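Local structure of phosphatase (Thermotoga maritima, 1NF2) at residues Asp8-Leu13 / Phe39-Met44; Met231-Glu236 / Leu247-Ser252; Glu208-Gly213 / Ala225-Ala230. The protein probably acts as a magnesium-dependent phosphatase of the haloacid dehalogenase (HAD) family. All coordinates share one frame; numbering follows the deposited sequence.

Interaction 1: residues Asp8-Leu13 / Phe39-Met44. With MG (magnesium ion), chain F; SO4 (sulfate ion), chain D.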
loop_
_atom_site.group_PDB
_atom_site.type_symbol
_atom_site.label_atom_id
_atom_site.label_comp_id
_atom_site.label_asym_id
_atom_site.label_seq_id
_atom_site.Cartn_x
_atom_site.Cartn_y
_atom_site.Cartn_z
ATOM N N ASP A 8 4.655 -7.997 -1.720
ATOM C CA ASP A 8 4.012 -6.773 -2.183
ATOM C C ASP A 8 3.057 -7.357 -3.228
ATOM O O ASP A 8 3.278 -8.477 -3.708
ATOM C CB ASP A 8 5.027 -5.840 -2.855
ATOM C CG ASP A 8 4.420 -4.496 -3.274
ATOM O OD1 ASP A 8 5.171 -3.630 -3.777
ATOM O OD2 ASP A 8 3.200 -4.297 -3.105
ATOM N N LEU A 9 1.995 -6.632 -3.566
ATOM C CA LEU A 9 1.035 -7.111 -4.562
ATOM C C LEU A 9 1.432 -6.656 -5.963
ATOM O O LEU A 9 2.003 -7.433 -6.730
ATOM C CB LEU A 9 -0.375 -6.616 -4.222
ATOM C CG LEU A 9 -1.357 -7.638 -3.642
ATOM C CD1 LEU A 9 -0.666 -8.525 -2.634
ATOM C CD2 LEU A 9 -2.524 -6.916 -2.998
ATOM N N ASP A 10 1.137 -5.398 -6.294
ATOM C CA ASP A 10 1.471 -4.849 -7.607
ATOM C C ASP A 10 2.947 -5.046 -7.944
ATOM O O ASP A 10 3.814 -4.925 -7.074
ATOM C CB ASP A 10 1.115 -3.355 -7.659
ATOM C CG ASP A 10 -0.390 -3.112 -7.673
ATOM O OD1 ASP A 10 -0.998 -3.167 -8.763
ATOM O OD2 ASP A 10 -0.968 -2.885 -6.593
ATOM N N GLY A 11 3.217 -5.363 -9.212
ATOM C CA GLY A 11 4.577 -5.578 -9.680
ATOM C C GLY A 11 5.328 -6.722 -9.018
ATOM O O GLY A 11 6.505 -6.939 -9.311
ATOM N N THR A 12 4.643 -7.477 -8.160
ATOM C CA THR A 12 5.269 -8.568 -7.412
ATOM C C THR A 12 4.473 -9.878 -7.478
ATOM O O THR A 12 4.758 -10.733 -8.318
ATOM C CB THR A 12 5.448 -8.118 -5.945
ATOM O OG1 THR A 12 6.187 -6.888 -5.935
ATOM C CG2 THR A 12 6.191 -9.171 -5.122
ATOM N N LEU A 13 3.490 -10.041 -6.600
ATOM C CA LEU A 13 2.666 -11.248 -6.614
ATOM C C LEU A 13 1.621 -11.145 -7.735
ATOM O O LEU A 13 1.199 -12.158 -8.290
ATOM C CB LEU A 13 1.943 -11.443 -5.276
ATOM C CG LEU A 13 1.831 -12.855 -4.679
ATOM C CD1 LEU A 13 0.605 -12.903 -3.774
ATOM C CD2 LEU A 13 1.712 -13.910 -5.769
ATOM N N PHE A 39 0.682 -9.781 3.298
ATOM C CA PHE A 39 0.508 -9.009 2.075
ATOM C C PHE A 39 0.685 -7.527 2.416
ATOM O O PHE A 39 0.073 -7.022 3.359
ATOM C CB PHE A 39 -0.886 -9.249 1.486
ATOM C CG PHE A 39 -1.103 -10.656 0.990
ATOM C CD1 PHE A 39 -1.341 -11.696 1.876
ATOM C CD2 PHE A 39 -1.036 -10.943 -0.366
ATOM C CE1 PHE A 39 -1.508 -13.005 1.415
ATOM C CE2 PHE A 39 -1.201 -12.247 -0.835
ATOM C CZ PHE A 39 -1.436 -13.278 0.054
ATOM N N ALA A 40 1.524 -6.834 1.656
ATOM C CA ALA A 40 1.784 -5.420 1.901
ATOM C C ALA A 40 1.562 -4.624 0.627
ATOM O O ALA A 40 2.295 -4.778 -0.346
ATOM C CB ALA A 40 3.210 -5.236 2.400
ATOM N N SER A 41 0.564 -3.754 0.641
ATOM C CA SER A 41 0.235 -2.971 -0.541
ATOM C C SER A 41 0.007 -1.485 -0.285
ATOM O O SER A 41 -0.174 -1.055 0.859
ATOM C CB SER A 41 -1.024 -3.548 -1.189
ATOM O OG SER A 41 -1.377 -2.824 -2.351
ATOM N N GLY A 42 0.009 -0.710 -1.368
ATOM C CA GLY A 42 -0.245 0.714 -1.265
ATOM C C GLY A 42 -1.732 0.951 -1.474
ATOM O O GLY A 42 -2.237 2.053 -1.256
ATOM N N ARG A 43 -2.439 -0.104 -1.881
ATOM C CA ARG A 43 -3.879 -0.037 -2.138
ATOM C C ARG A 43 -4.693 0.016 -0.843
ATOM O O ARG A 43 -4.154 -0.185 0.245
ATOM C CB ARG A 43 -4.315 -1.247 -2.983
ATOM C CG ARG A 43 -3.415 -1.503 -4.196
ATOM C CD ARG A 43 -3.875 -2.694 -5.038
ATOM N NE ARG A 43 -4.856 -2.300 -6.041
ATOM C CZ ARG A 43 -4.569 -2.033 -7.312
ATOM N NH1 ARG A 43 -3.324 -2.122 -7.754
ATOM N NH2 ARG A 43 -5.533 -1.663 -8.142
ATOM N N MET A 44 -5.988 0.304 -0.974
ATOM C CA MET A 44 -6.899 0.383 0.167
ATOM C C MET A 44 -6.922 -0.964 0.905
ATOM O O MET A 44 -6.526 -1.985 0.346
ATOM C CB MET A 44 -8.323 0.732 -0.309
ATOM C CG MET A 44 -8.478 2.076 -1.035
ATOM S SD MET A 44 -10.163 2.387 -1.687
ATOM C CE MET A 44 -11.008 2.410 -0.239
HETATM MG MG MG F . 4.638 -2.668 -6.021
HETATM S S SO4 D . 2.638 -0.303 -4.239
HETATM O O1 SO4 D . 1.909 -1.388 -3.584
HETATM O O2 SO4 D . 1.822 0.914 -4.187
HETATM O O3 SO4 D . 3.912 -0.109 -3.529
HETATM O O4 SO4 D . 2.895 -0.614 -5.650
HETATM O O HOH W 1 0.390 -3.382 -4.263
#
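Asp8 OD2 and Ala40 O, two acceptors not bonded to each other, stand only 2.9 Å apart. Lys191 reconciles them: its ammonium forms a salt bridge with the carboxylate, bonds weakly to the carbonyl and also binds the sulfate. With CG anti to the backbone N (chi1 -176°), the Asp8 carboxylate divides its work. OD2 turns to this cluster and takes a weak bond from Leu9 N, while OD1 coordinates the magnesium ion at 2.5 Å. Asp10 joins the same site through its backbone O, together with Asp214.

The second aspartate points its carboxylate the other way, across to Arg43. Arg43 bends at chi3 (87°) and brings NH1 2.7 Å from Asp10 OD2, on the syn lone pair of that oxygen. The acceptor lies in the guanidinium plane, and the two flat groups are nearly coplanar, a charged pair that should keep the Asp10 carboxylate from swinging. A water joins the segments beside it, accepting from Asp10 N and lying 2.7 Å from Ser41 OG and 2.6 Å from O1 of the sulfate. The sulfate also receives Gly42 N at O1, and Ser41 OG takes Arg43 N in an ST turn that shapes the loop.

Behind this polar front lies a greasy base. Leu9 CD1 reaches the edge of the Phe39 ring, 3.3 Å from CD2, and Leu13 CD1 comes obliquely to CE2.

The pairing joins the Asp-x-Asp loop after strand 4-8 to the Ser-Gly-Arg loop after strand 36-40, two signature loops of HAD phosphatases. The sulfate, probably from the crystallisation liquor, may mark where a substrate phosphate would sit. Magnesium, lysine and a backbone N-H gathered around carboxylate and anion imply a pocket made to offset concentrated negative charge.

Interaction 2: residues Met231-Glu236 / Leu247-Ser252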
loop_
_atom_site.group_PDB
_atom_site.type_symbol
_atom_site.label_atom_id
_atom_site.label_comp_id
_atom_site.label_asym_id
_atom_site.label_seq_id
_atom_site.Cartn_x
_atom_site.Cartn_y
_atom_site.Cartn_z
ATOM N N MET A 231 12.091 -8.387 -7.679
ATOM C CA MET A 231 11.484 -8.920 -8.882
ATOM C C MET A 231 12.401 -8.486 -10.022
ATOM O O MET A 231 13.119 -7.492 -9.897
ATOM C CB MET A 231 10.069 -8.342 -9.065
ATOM C CG MET A 231 9.091 -8.737 -7.961
ATOM S SD MET A 231 9.177 -10.522 -7.540
ATOM C CE MET A 231 7.846 -10.845 -7.169
ATOM N N GLU A 232 12.413 -9.231 -11.125
ATOM C CA GLU A 232 13.262 -8.840 -12.251
ATOM C C GLU A 232 12.835 -7.471 -12.808
ATOM O O GLU A 232 13.641 -6.746 -13.381
ATOM C CB GLU A 232 13.209 -9.883 -13.371
ATOM C CG GLU A 232 14.069 -9.478 -14.567
ATOM C CD GLU A 232 14.125 -10.516 -15.682
ATOM O OE1 GLU A 232 14.628 -10.164 -16.775
ATOM O OE2 GLU A 232 13.687 -11.673 -15.474
ATOM N N ASN A 233 11.568 -7.126 -12.641
ATOM C CA ASN A 233 11.062 -5.849 -13.127
ATOM C C ASN A 233 11.300 -4.709 -12.122
ATOM O O ASN A 233 10.896 -3.577 -12.367
ATOM C CB ASN A 233 9.563 -5.975 -13.426
ATOM C CG ASN A 233 8.835 -6.777 -12.372
ATOM O OD1 ASN A 233 9.051 -7.986 -12.244
ATOM N ND2 ASN A 233 7.983 -6.111 -11.595
ATOM N N ALA A 234 11.962 -5.004 -11.004
ATOM C CA ALA A 234 12.219 -3.995 -9.973
ATOM C C ALA A 234 13.134 -2.887 -10.467
ATOM O O ALA A 234 13.913 -3.095 -11.392
ATOM C CB ALA A 234 12.837 -4.650 -8.745
ATOM N N ILE A 235 13.041 -1.704 -9.862
ATOM C CA ILE A 235 13.935 -0.631 -10.279
ATOM C C ILE A 235 15.332 -1.048 -9.839
ATOM O O ILE A 235 15.496 -1.880 -8.943
ATOM C CB ILE A 235 13.594 0.757 -9.651
ATOM C CG1 ILE A 235 13.724 0.711 -8.128
ATOM C CG2 ILE A 235 12.199 1.200 -10.083
ATOM C CD1 ILE A 235 12.566 0.073 -7.437
ATOM N N GLU A 236 16.330 -0.476 -10.497
ATOM C CA GLU A 236 17.728 -0.766 -10.233
ATOM C C GLU A 236 18.101 -0.718 -8.752
ATOM O O GLU A 236 18.765 -1.618 -8.240
ATOM C CB GLU A 236 18.595 0.210 -11.035
ATOM C CG GLU A 236 17.937 1.583 -11.309
ATOM C CD GLU A 236 16.827 1.540 -12.373
ATOM O OE1 GLU A 236 17.102 1.105 -13.512
ATOM O OE2 GLU A 236 15.682 1.950 -12.073
ATOM N N LEU A 247 12.493 -13.980 -11.173
ATOM C CA LEU A 247 11.894 -13.671 -12.456
ATOM C C LEU A 247 10.948 -12.485 -12.323
ATOM O O LEU A 247 10.809 -11.877 -11.259
ATOM C CB LEU A 247 11.117 -14.874 -12.988
ATOM C CG LEU A 247 11.922 -16.158 -13.218
ATOM C CD1 LEU A 247 11.004 -17.237 -13.767
ATOM C CD2 LEU A 247 13.071 -15.886 -14.183
ATOM N N THR A 248 10.285 -12.179 -13.424
ATOM C CA THR A 248 9.344 -11.082 -13.502
ATOM C C THR A 248 8.010 -11.439 -12.834
ATOM O O THR A 248 7.725 -12.610 -12.588
ATOM C CB THR A 248 9.152 -10.721 -14.995
ATOM O OG1 THR A 248 9.601 -9.382 -15.222
ATOM C CG2 THR A 248 7.724 -10.897 -15.423
ATOM N N ASN A 249 7.197 -10.431 -12.536
ATOM C CA ASN A 249 5.904 -10.668 -11.909
ATOM C C ASN A 249 4.887 -11.218 -12.911
ATOM O O ASN A 249 3.838 -11.730 -12.525
ATOM C CB ASN A 249 5.362 -9.377 -11.267
ATOM C CG ASN A 249 5.019 -8.305 -12.292
ATOM O OD1 ASN A 249 3.945 -7.695 -12.234
ATOM N ND2 ASN A 249 5.930 -8.061 -13.223
ATOM N N ASN A 250 5.206 -11.110 -14.196
ATOM C CA ASN A 250 4.337 -11.605 -15.264
ATOM C C ASN A 250 4.528 -13.098 -15.427
ATOM O O ASN A 250 3.689 -13.795 -15.997
ATOM C CB ASN A 250 4.652 -10.888 -16.569
ATOM C CG ASN A 250 4.152 -9.467 -16.566
ATOM O OD1 ASN A 250 4.795 -8.565 -17.106
ATOM N ND2 ASN A 250 2.991 -9.258 -15.960
ATOM N N ASP A 251 5.656 -13.587 -14.940
ATOM C CA ASP A 251 5.909 -15.006 -14.969
ATOM C C ASP A 251 5.412 -15.344 -13.579
ATOM O O ASP A 251 4.355 -14.868 -13.146
ATOM C CB ASP A 251 7.404 -15.286 -15.078
ATOM C CG ASP A 251 8.058 -14.500 -16.193
ATOM O OD1 ASP A 251 7.615 -14.632 -17.355
ATOM O OD2 ASP A 251 9.013 -13.744 -15.908
ATOM N N SER A 252 6.167 -16.152 -12.868
ATOM C CA SER A 252 5.790 -16.488 -11.513
ATOM C C SER A 252 7.110 -16.352 -10.790
ATOM O O SER A 252 7.634 -17.312 -10.222
ATOM C CB SER A 252 5.244 -17.915 -11.437
ATOM O OG SER A 252 3.993 -17.999 -12.099
#
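The end of the Asn249 side chain lies over one face of the Asn233 amide, the planes 34° apart; Asn249 N and Thr248 OG1 come obliquely to its OD1 end. Asn233 ND2 donates to Gly11 O, outside the pair. Asn233 CG sits between its own backbone N and carbonyl carbon, which directs OD1 at the facing loop. There it accepts from Asn249 N at 3.1 Å, the donor standing 41° above the carbonyl plane. Thr248 OG1, 3.3 Å from Asn233 OD1, adds at most a weak bond.

One residue earlier, Glu232 N points almost straight at Leu247 O, 3.1 Å away and 175° at the hydrogen, although it approaches from well above the carbonyl plane. Glu232 then extends over the Leu247-Thr248 peptide, CB lying 3.7 Å from Thr248 N. Its carboxylate remains 5.1 Å, OE2 to OD2, from that of Asp251, a likely mild repulsion at the surface.

A type I turn, Met231 to Ala234, thus docks on the loop before helix 253-258. The Asn233 side chain comes within about 7 Å of the magnesium ion (nearest atoms), for the turn follows strand 227-230 at the C-terminal end of the parallel strands, where HAD enzymes carry their active site.

Interaction 3: residues Glu208-Gly213 / Ala225-Ala230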
loop_
_atom_site.group_PDB
_atom_site.type_symbol
_atom_site.label_atom_id
_atom_site.label_comp_id
_atom_site.label_asym_id
_atom_site.label_seq_id
_atom_site.Cartn_x
_atom_site.Cartn_y
_atom_site.Cartn_z
ATOM N N GLU A 208 13.944 -15.017 10.245
ATOM C CA GLU A 208 12.967 -15.939 9.685
ATOM C C GLU A 208 11.994 -15.272 8.708
ATOM O O GLU A 208 10.991 -15.872 8.318
ATOM C CB GLU A 208 12.182 -16.588 10.823
ATOM C CG GLU A 208 11.753 -15.597 11.882
ATOM C CD GLU A 208 10.800 -16.190 12.901
ATOM O OE1 GLU A 208 10.971 -17.376 13.261
ATOM O OE2 GLU A 208 9.886 -15.464 13.348
ATOM N N ILE A 209 12.303 -14.047 8.296
ATOM C CA ILE A 209 11.432 -13.296 7.394
ATOM C C ILE A 209 11.998 -13.072 5.999
ATOM O O ILE A 209 13.155 -12.694 5.851
ATOM C CB ILE A 209 11.108 -11.904 7.973
ATOM C CG1 ILE A 209 10.517 -12.044 9.379
ATOM C CG2 ILE A 209 10.126 -11.178 7.067
ATOM C CD1 ILE A 209 10.170 -10.722 10.032
ATOM N N VAL A 210 11.166 -13.302 4.986
ATOM C CA VAL A 210 11.552 -13.070 3.597
ATOM C C VAL A 210 10.570 -12.041 3.024
ATOM O O VAL A 210 9.378 -12.105 3.315
ATOM C CB VAL A 210 11.422 -14.347 2.729
ATOM C CG1 VAL A 210 12.037 -14.107 1.353
ATOM C CG2 VAL A 210 12.087 -15.501 3.407
ATOM N N VAL A 211 11.068 -11.100 2.224
ATOM C CA VAL A 211 10.199 -10.099 1.601
ATOM C C VAL A 211 10.448 -10.064 0.096
ATOM O O VAL A 211 11.593 -10.127 -0.357
ATOM C CB VAL A 211 10.438 -8.660 2.169
ATOM C CG1 VAL A 211 10.082 -8.615 3.639
ATOM C CG2 VAL A 211 11.877 -8.259 1.989
ATOM N N PHE A 212 9.365 -10.004 -0.672
ATOM C CA PHE A 212 9.442 -9.913 -2.127
ATOM C C PHE A 212 8.926 -8.521 -2.477
ATOM O O PHE A 212 7.860 -8.124 -2.008
ATOM C CB PHE A 212 8.533 -10.960 -2.801
ATOM C CG PHE A 212 9.016 -12.384 -2.672
ATOM C CD1 PHE A 212 9.621 -13.026 -3.745
ATOM C CD2 PHE A 212 8.835 -13.087 -1.495
ATOM C CE1 PHE A 212 10.039 -14.356 -3.648
ATOM C CE2 PHE A 212 9.252 -14.418 -1.384
ATOM C CZ PHE A 212 9.854 -15.049 -2.467
ATOM N N GLY A 213 9.679 -7.793 -3.293
ATOM C CA GLY A 213 9.258 -6.464 -3.680
ATOM C C GLY A 213 9.812 -6.033 -5.026
ATOM O O GLY A 213 10.570 -6.764 -5.669
ATOM N N ALA A 225 13.916 -7.506 7.056
ATOM C CA ALA A 225 13.877 -8.926 6.700
ATOM C C ALA A 225 15.237 -9.613 6.654
ATOM O O ALA A 225 16.267 -8.970 6.437
ATOM C CB ALA A 225 13.173 -9.096 5.354
ATOM N N GLY A 226 15.226 -10.929 6.853
ATOM C CA GLY A 226 16.458 -11.701 6.809
ATOM C C GLY A 226 16.857 -12.066 5.384
ATOM O O GLY A 226 18.033 -12.242 5.103
ATOM N N LEU A 227 15.880 -12.189 4.485
ATOM C CA LEU A 227 16.166 -12.523 3.082
ATOM C C LEU A 227 15.440 -11.531 2.173
ATOM O O LEU A 227 14.254 -11.277 2.363
ATOM C CB LEU A 227 15.709 -13.953 2.763
ATOM C CG LEU A 227 15.986 -14.438 1.330
ATOM C CD1 LEU A 227 17.476 -14.395 1.059
ATOM C CD2 LEU A 227 15.451 -15.857 1.144
ATOM N N ARG A 228 16.150 -10.978 1.189
ATOM C CA ARG A 228 15.549 -9.984 0.289
ATOM C C ARG A 228 15.503 -10.380 -1.195
ATOM O O ARG A 228 16.535 -10.578 -1.834
ATOM C CB ARG A 228 16.288 -8.651 0.450
ATOM C CG ARG A 228 16.304 -8.157 1.897
ATOM C CD ARG A 228 17.082 -6.866 2.050
ATOM N NE ARG A 228 18.516 -7.059 1.883
ATOM C CZ ARG A 228 19.306 -7.603 2.800
ATOM N NH1 ARG A 228 18.797 -8.006 3.959
ATOM N NH2 ARG A 228 20.606 -7.749 2.556
ATOM N N VAL A 229 14.294 -10.458 -1.741
ATOM C CA VAL A 229 14.099 -10.850 -3.133
ATOM C C VAL A 229 13.500 -9.725 -3.968
ATOM O O VAL A 229 12.416 -9.233 -3.667
ATOM C CB VAL A 229 13.144 -12.077 -3.244
ATOM C CG1 VAL A 229 13.119 -12.583 -4.689
ATOM C CG2 VAL A 229 13.588 -13.186 -2.294
ATOM N N ALA A 230 14.216 -9.328 -5.014
ATOM C CA ALA A 230 13.758 -8.281 -5.921
ATOM C C ALA A 230 13.184 -8.936 -7.167
ATOM O O ALA A 230 13.723 -9.929 -7.651
ATOM C CB ALA A 230 14.918 -7.381 -6.316
#
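Phe212 and Val229 make the tight part of this strand pair, lying side by side and pointing the same way. Val229 CB sits over one ring face, a CH-pi contact 4.1 Å from the ring centroid, and CG1 reaches Phe212 CD1 at 3.7 Å. On the sheet face that carries them, Val210 CG1 touches Leu227 CD2 at 3.8 Å. Val211 CG1 meets Ala225 CB on the other sheet face. With an alanine in place of Phe212, Val229 would probably lose the ring beneath it and Phe7 of the adjacent strand 4-8 its aromatic partner.

The looser side belongs to Arg228, which barely touches the neighbouring strand: its NE bonds to Ala241 O at the end of helix 236-241, its backbone N to Asp243. At the strand entrance Ile209 O is gripped twice, by Gly226 N at 2.9 Å and Leu227 N at 3.1 Å. Val211 N to Leu227 O, Val229 N to Val211 O and Gly213 N to Val229 O continue the parallel ladder.

Strands 209-213 and 227-230 run parallel, 15° apart, joined through helix 216-222. This beta-alpha-beta crossover is a building unit of the Rossmann-like HAD core, its first strand leading into the metal ligand Asp214.

How the interactions relate
All three contacts belong to the same Rossmann-like domain, but the chemistry changes along its sheet. Interaction 3 is buried and apolar, strand against strand, with regular backbone bonds. Interaction 1 is also buried, yet it lies where strands give way to loops, and charge, metal and anion dominate over a hydrophobic base. Interaction 2, partly exposed, holds two loops together with a few backbone and amide bonds. The contacts touch one another: Phe212 O receives Asp8 N across adjacent strands, Gly213 O receives Met231 N, and Thr12 packs on Met231. The sheet core thus continues, through successive loops, into the magnesium site at the C-terminal ends of its strands.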